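Local coordinates for malonyl CoA-acyl carrier protein transacylase (Bartonella henselae, PDB 3QAT) that probably transfers the malonyl group from malonyl-CoA to acyl carrier protein, supplying the extender unit for fatty acid biosynthesis, at residues A[61-66]-A[119-124]; A[40-45]-A[115-120]. All coordinates share one frame; numbering follows the deposited sequence.

Interaction 1 of 2, residues A[61-66]-A[119-124]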
loop_
_atom_site.group_PDB
_atom_site.type_symbol
_atom_site.label_atom_id
_atom_site.label_comp_id
_atom_site.label_asym_id
_atom_site.label_seq_id
_atom_site.Cartn_x
_atom_site.Cartn_y
_atom_site.Cartn_z
ATOM N N LEU A 61 1.616 -1.605 14.499
ATOM C CA LEU A 61 2.676 -0.570 14.472
ATOM C C LEU A 61 3.277 -0.581 13.071
ATOM O O LEU A 61 3.631 -1.642 12.533
ATOM C CB LEU A 61 3.755 -0.893 15.483
ATOM C CG LEU A 61 3.318 -0.779 16.943
ATOM C CD1 LEU A 61 4.490 -1.259 17.768
ATOM C CD2 LEU A 61 2.953 0.662 17.262
ATOM N N THR A 62 3.387 0.608 12.478
ATOM C CA THR A 62 3.776 0.669 11.056
ATOM C C THR A 62 5.179 0.063 10.772
ATOM O O THR A 62 5.378 -0.544 9.707
ATOM C CB THR A 62 3.584 2.084 10.498
ATOM O OG1 THR A 62 3.616 2.051 9.051
ATOM C CG2 THR A 62 4.622 3.017 11.081
ATOM N N ALA A 63 6.093 0.120 11.744
ATOM C CA ALA A 63 7.407 -0.516 11.581
ATOM C C ALA A 63 7.320 -2.033 11.466
ATOM O O ALA A 63 8.225 -2.671 10.926
ATOM C CB ALA A 63 8.351 -0.119 12.705
ATOM N N ASN A 64 6.211 -2.605 11.963
ATOM C CA ASN A 64 5.928 -4.033 11.780
ATOM C C ASN A 64 5.023 -4.334 10.592
ATOM O O ASN A 64 5.325 -5.234 9.785
ATOM C CB ASN A 64 5.373 -4.622 13.079
ATOM C CG ASN A 64 6.399 -4.576 14.173
ATOM O OD1 ASN A 64 7.616 -4.626 13.906
ATOM N ND2 ASN A 64 5.944 -4.438 15.413
ATOM N N ALA A 65 3.927 -3.580 10.487
ATOM C CA ALA A 65 2.934 -3.838 9.455
ATOM C C ALA A 65 3.522 -3.713 8.047
ATOM O O ALA A 65 3.126 -4.437 7.149
ATOM C CB ALA A 65 1.754 -2.870 9.613
ATOM N N GLN A 66 4.457 -2.777 7.848
ATOM C CA GLN A 66 4.963 -2.574 6.473
ATOM C C GLN A 66 5.784 -3.796 5.976
ATOM O O GLN A 66 5.415 -4.373 4.962
ATOM C CB GLN A 66 5.754 -1.266 6.338
ATOM C CG GLN A 66 4.882 -0.033 6.603
ATOM C CD GLN A 66 5.546 1.258 6.123
ATOM O OE1 GLN A 66 6.204 1.284 5.068
ATOM N NE2 GLN A 66 5.359 2.352 6.882
ATOM N N LEU A 119 14.096 -1.845 3.569
ATOM C CA LEU A 119 13.566 -0.538 3.161
ATOM C C LEU A 119 12.262 -0.253 3.891
ATOM O O LEU A 119 12.047 0.878 4.317
ATOM C CB LEU A 119 13.327 -0.457 1.638
ATOM C CG LEU A 119 14.570 -0.335 0.752
ATOM C CD1 LEU A 119 14.155 -0.659 -0.682
ATOM C CD2 LEU A 119 15.170 1.076 0.844
ATOM N N LEU A 120 11.398 -1.272 4.031
ATOM C CA LEU A 120 10.095 -1.065 4.686
ATOM C C LEU A 120 10.202 -0.877 6.191
ATOM O O LEU A 120 9.448 -0.111 6.778
ATOM C CB LEU A 120 9.097 -2.179 4.326
ATOM C CG LEU A 120 8.657 -2.082 2.859
ATOM C CD1 LEU A 120 7.847 -3.319 2.555
ATOM C CD2 LEU A 120 7.835 -0.801 2.622
ATOM N N ARG A 121 11.192 -1.522 6.805
ATOM C CA ARG A 121 11.478 -1.267 8.206
ATOM C C ARG A 121 11.996 0.181 8.415
ATOM O O ARG A 121 11.554 0.879 9.318
ATOM C CB ARG A 121 12.438 -2.344 8.740
ATOM C CG ARG A 121 13.034 -2.086 10.120
ATOM C CD ARG A 121 12.007 -1.834 11.222
ATOM N NE ARG A 121 10.985 -2.889 11.369
ATOM C CZ ARG A 121 11.163 -4.035 12.033
ATOM N NH1 ARG A 121 12.355 -4.387 12.521
ATOM N NH2 ARG A 121 10.124 -4.859 12.175
ATOM N N ILE A 122 12.885 0.625 7.524
ATOM C CA ILE A 122 13.377 2.021 7.566
ATOM C C ILE A 122 12.193 2.973 7.374
ATOM O O ILE A 122 12.072 3.994 8.088
ATOM C CB ILE A 122 14.473 2.233 6.488
ATOM C CG1 ILE A 122 15.757 1.536 6.951
ATOM C CG2 ILE A 122 14.711 3.749 6.252
ATOM C CD1 ILE A 122 16.774 1.336 5.792
ATOM N N ARG A 123 11.303 2.628 6.443
ATOM C CA ARG A 123 10.178 3.497 6.133
ATOM C C ARG A 123 9.233 3.612 7.341
ATOM O O ARG A 123 8.846 4.716 7.744
ATOM C CB ARG A 123 9.431 2.921 4.920
ATOM C CG ARG A 123 8.441 3.889 4.273
ATOM C CD ARG A 123 7.974 3.308 2.930
ATOM N NE ARG A 123 6.992 4.160 2.216
ATOM C CZ ARG A 123 5.664 4.088 2.394
ATOM N NH1 ARG A 123 5.125 3.259 3.313
ATOM N NH2 ARG A 123 4.850 4.871 1.680
ATOM N N GLY A 124 8.898 2.464 7.930
ATOM C CA GLY A 124 7.991 2.427 9.093
ATOM C C GLY A 124 8.610 3.145 10.287
ATOM O O GLY A 124 7.951 3.939 10.939
#

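Interaction 2 of 2, residues A[40-45]-A[115-120]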
loop_
_atom_site.group_PDB
_atom_site.type_symbol
_atom_site.label_atom_id
_atom_site.label_comp_id
_atom_site.label_asym_id
_atom_site.label_seq_id
_atom_site.Cartn_x
_atom_site.Cartn_y
_atom_site.Cartn_z
ATOM N N ASP A 40 12.600 -12.328 8.361
ATOM C CA ASP A 40 13.107 -12.351 9.748
ATOM C C ASP A 40 14.631 -12.152 9.763
ATOM O O ASP A 40 15.167 -11.382 10.559
ATOM C CB ASP A 40 12.776 -13.693 10.407
ATOM C CG ASP A 40 11.347 -13.768 10.933
ATOM O OD1 ASP A 40 10.590 -12.771 10.869
ATOM O OD2 ASP A 40 10.984 -14.874 11.393
ATOM N N ASP A 41 15.338 -12.883 8.896
ATOM C CA ASP A 41 16.802 -12.753 8.841
ATOM C C ASP A 41 17.225 -11.338 8.475
ATOM O O ASP A 41 18.113 -10.759 9.109
ATOM C CB ASP A 41 17.397 -13.750 7.836
ATOM C CG ASP A 41 18.902 -13.651 7.768
ATOM O OD1 ASP A 41 19.565 -14.202 8.660
ATOM O OD2 ASP A 41 19.408 -13.013 6.842
ATOM N N ALA A 42 16.551 -10.778 7.475
ATOM C CA ALA A 42 16.899 -9.471 6.935
ATOM C C ALA A 42 16.771 -8.385 8.000
ATOM O O ALA A 42 17.533 -7.412 8.002
ATOM C CB ALA A 42 15.978 -9.125 5.748
ATOM N N LEU A 43 15.781 -8.559 8.873
ATOM C CA LEU A 43 15.507 -7.599 9.960
ATOM C C LEU A 43 16.154 -7.955 11.305
ATOM O O LEU A 43 16.009 -7.195 12.286
ATOM C CB LEU A 43 13.984 -7.472 10.165
ATOM C CG LEU A 43 13.244 -6.987 8.917
ATOM C CD1 LEU A 43 11.717 -6.917 9.182
ATOM C CD2 LEU A 43 13.810 -5.641 8.406
ATOM N N SER A 44 16.825 -9.111 11.352
ATOM C CA SER A 44 17.449 -9.633 12.575
ATOM C C SER A 44 16.437 -9.732 13.707
ATOM O O SER A 44 16.725 -9.357 14.854
ATOM C CB SER A 44 18.624 -8.743 13.018
ATOM O OG SER A 44 19.644 -8.717 12.027
ATOM N N GLU A 45 15.244 -10.245 13.397
ATOM C CA GLU A 45 14.121 -10.222 14.340
ATOM C C GLU A 45 13.140 -11.313 13.972
ATOM O O GLU A 45 12.920 -11.529 12.784
ATOM C CB GLU A 45 13.367 -8.878 14.180
ATOM C CG GLU A 45 12.399 -8.564 15.306
ATOM C CD GLU A 45 11.410 -7.468 14.941
ATOM O OE1 GLU A 45 11.331 -7.046 13.764
ATOM O OE2 GLU A 45 10.699 -7.034 15.856
ATOM N N ASP A 115 16.388 -6.597 0.697
ATOM C CA ASP A 115 16.407 -5.141 0.634
ATOM C C ASP A 115 15.029 -4.534 0.820
ATOM O O ASP A 115 14.896 -3.500 1.451
ATOM C CB ASP A 115 17.070 -4.658 -0.668
ATOM C CG ASP A 115 18.576 -4.895 -0.668
ATOM O OD1 ASP A 115 19.182 -5.158 0.417
ATOM O OD2 ASP A 115 19.179 -4.787 -1.764
ATOM N N THR A 116 14.002 -5.176 0.254
ATOM C CA THR A 116 12.642 -4.652 0.402
ATOM C C THR A 116 12.211 -4.693 1.863
ATOM O O THR A 116 11.616 -3.729 2.373
ATOM C CB THR A 116 11.664 -5.457 -0.455
ATOM O OG1 THR A 116 12.115 -5.433 -1.826
ATOM C CG2 THR A 116 10.271 -4.800 -0.405
ATOM N N ALA A 117 12.544 -5.789 2.551
ATOM C CA ALA A 117 12.242 -5.859 3.992
ATOM C C ALA A 117 12.911 -4.719 4.763
ATOM O O ALA A 117 12.270 -4.049 5.574
ATOM C CB ALA A 117 12.665 -7.212 4.568
ATOM N N ARG A 118 14.185 -4.485 4.486
ATOM C CA ARG A 118 14.914 -3.459 5.195
ATOM C C ARG A 118 14.413 -2.064 4.837
ATOM O O ARG A 118 14.303 -1.210 5.718
ATOM C CB ARG A 118 16.424 -3.599 4.923
ATOM C CG ARG A 118 17.036 -4.851 5.567
ATOM C CD ARG A 118 18.460 -5.029 5.108
ATOM N NE ARG A 118 19.039 -6.188 5.765
ATOM C CZ ARG A 118 20.191 -6.744 5.417
ATOM N NH1 ARG A 118 20.885 -6.272 4.379
ATOM N NH2 ARG A 118 20.635 -7.789 6.105
ATOM N N LEU A 119 14.096 -1.845 3.569
ATOM C CA LEU A 119 13.566 -0.538 3.161
ATOM C C LEU A 119 12.262 -0.253 3.891
ATOM O O LEU A 119 12.047 0.878 4.317
ATOM C CB LEU A 119 13.327 -0.457 1.638
ATOM C CG LEU A 119 14.570 -0.335 0.752
ATOM C CD1 LEU A 119 14.155 -0.659 -0.682
ATOM C CD2 LEU A 119 15.170 1.076 0.844
ATOM N N LEU A 120 11.398 -1.272 4.031
ATOM C CA LEU A 120 10.095 -1.065 4.686
ATOM C C LEU A 120 10.202 -0.877 6.191
ATOM O O LEU A 120 9.448 -0.111 6.778
ATOM C CB LEU A 120 9.097 -2.179 4.326
ATOM C CG LEU A 120 8.657 -2.082 2.859
ATOM C CD1 LEU A 120 7.847 -3.319 2.555
ATOM C CD2 LEU A 120 7.835 -0.801 2.622
HETATM O O HOH W 1 20.328 -9.089 8.491
#

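Interaction 1 of 2, residues A[61-66]-A[119-124]
The carbonyl oxygen of Ala-63 is shared by two nitrogens of Arg-121, NE and NH2: Arg-121 NE lies 2.8 Å from Ala-63 O, and NH2 makes a longer, more bent bond to the same oxygen. The oxygen sits at the guanidinium edge, close to its plane, while both donors come from one face of the carbonyl, well above its plane. Bends at chi2 and chi3 (both 55°) fold the arginine back to this acceptor, and in one of the two conformers of Glu-45 its NH2 also forms a salt bridge with that residue.

A second arginine serves the other flank. Arg-123 runs extended and crosses Gln-66 at about a right angle, giving NH1 to Gln-66 OE1 over 2.9 Å; amide and guanidinium planes stand 75° apart. The amide's rotation is fixed from its other end, where Gln-66 NE2 donates almost straight to Thr-62 OG1 at 2.8 Å. Arg-123 NH2 bonds to Gln-256 OE1 and Ser-98 OG. Ser-98 lies in a GxSxG sequence, consistent with the nucleophile elbow of the acyltransferase fold, so Arg-123, and Gln-66 behind it, probably lie close to the active site.

Between the arginines the nearly antiparallel helices close on small residues. Gly-124 CA comes within 3.9 Å of Ala-63 CA, backbone against backbone, and Thr-62 CG2 touches Gly-124 O. Leu-120 CD1 rests 3.6 Å from Gln-66 O.

Interaction 2 of 2, residues A[40-45]-A[115-120]
Two alanines and a leucine make the apolar half of this contact, where the last turn of helix 30-43 meets helix 113-129. Ala-42 and Ala-117 point their methyls at each other, Ala-42 CB to Ala-117 CB 4.0 Å, and such short side chains let the two backbones come near: the closest alpha carbons, those of Leu-43 and Arg-118, are 6.3 Å apart. Leu-43 reaches in along the flank with a single branch. Its CD2 lies 3.6 Å from Ala-117 O, with the Ala-117 methyl and Arg-118 CA a little farther off, and the same side chain also touches Pro-67 of helix 62-82.

The polar half belongs to Arg-118. With CG anti to the carbonyl carbon (chi1 -69°) and the chain extended from CG to NE, the side chain stretches across to the neighbouring helix end and carries Arg-118 NE to 3.0 Å from Ala-42 O. The N-H points straight at the oxygen (179°), which lies in the guanidinium plane, while the donor is tilted 19° from the plane of the carbonyl. Along the way Arg-118 CG passes 3.6 Å from Ala-42 O.

Water carries the link one residue further. A single molecule accepts from Arg-118 NH2 at 2.7 Å and donates to Asp-41 O at 2.8 Å, also sitting at the guanidinium edge.

A Schellman motif closes the helix end, with Ser-44 at positive phi and the amides of Ser-44 and Glu-45 bonded back to Asp-41 O and Asp-40 O. A cationic group bonded to Ala-42 O, and through water to Asp-41 O, lies at the C-terminal, negative end of the helix dipole, which probably favours its charge.

From the N terminus, the chain first runs through helix 30-43, whose end supplies segment 40-45; it then enters helix 62-82 at segment 61-66, and both wait for helix 113-129. Interaction 2 closes the longer loop, with 69 residues between its segments, and interaction 1 closes one of 52. The two loops interleave rather than nest: that of interaction 1 starts inside the other and ends beyond it, segments 115-120 and 119-124 overlapping at Leu-119 and Leu-120. Helix 113-129 thus ties together two earlier helices, its centres of contact about 9 Å apart. Arg-121 CB packs 3.6 Å from Leu-43 CD2, so the two contacts touch.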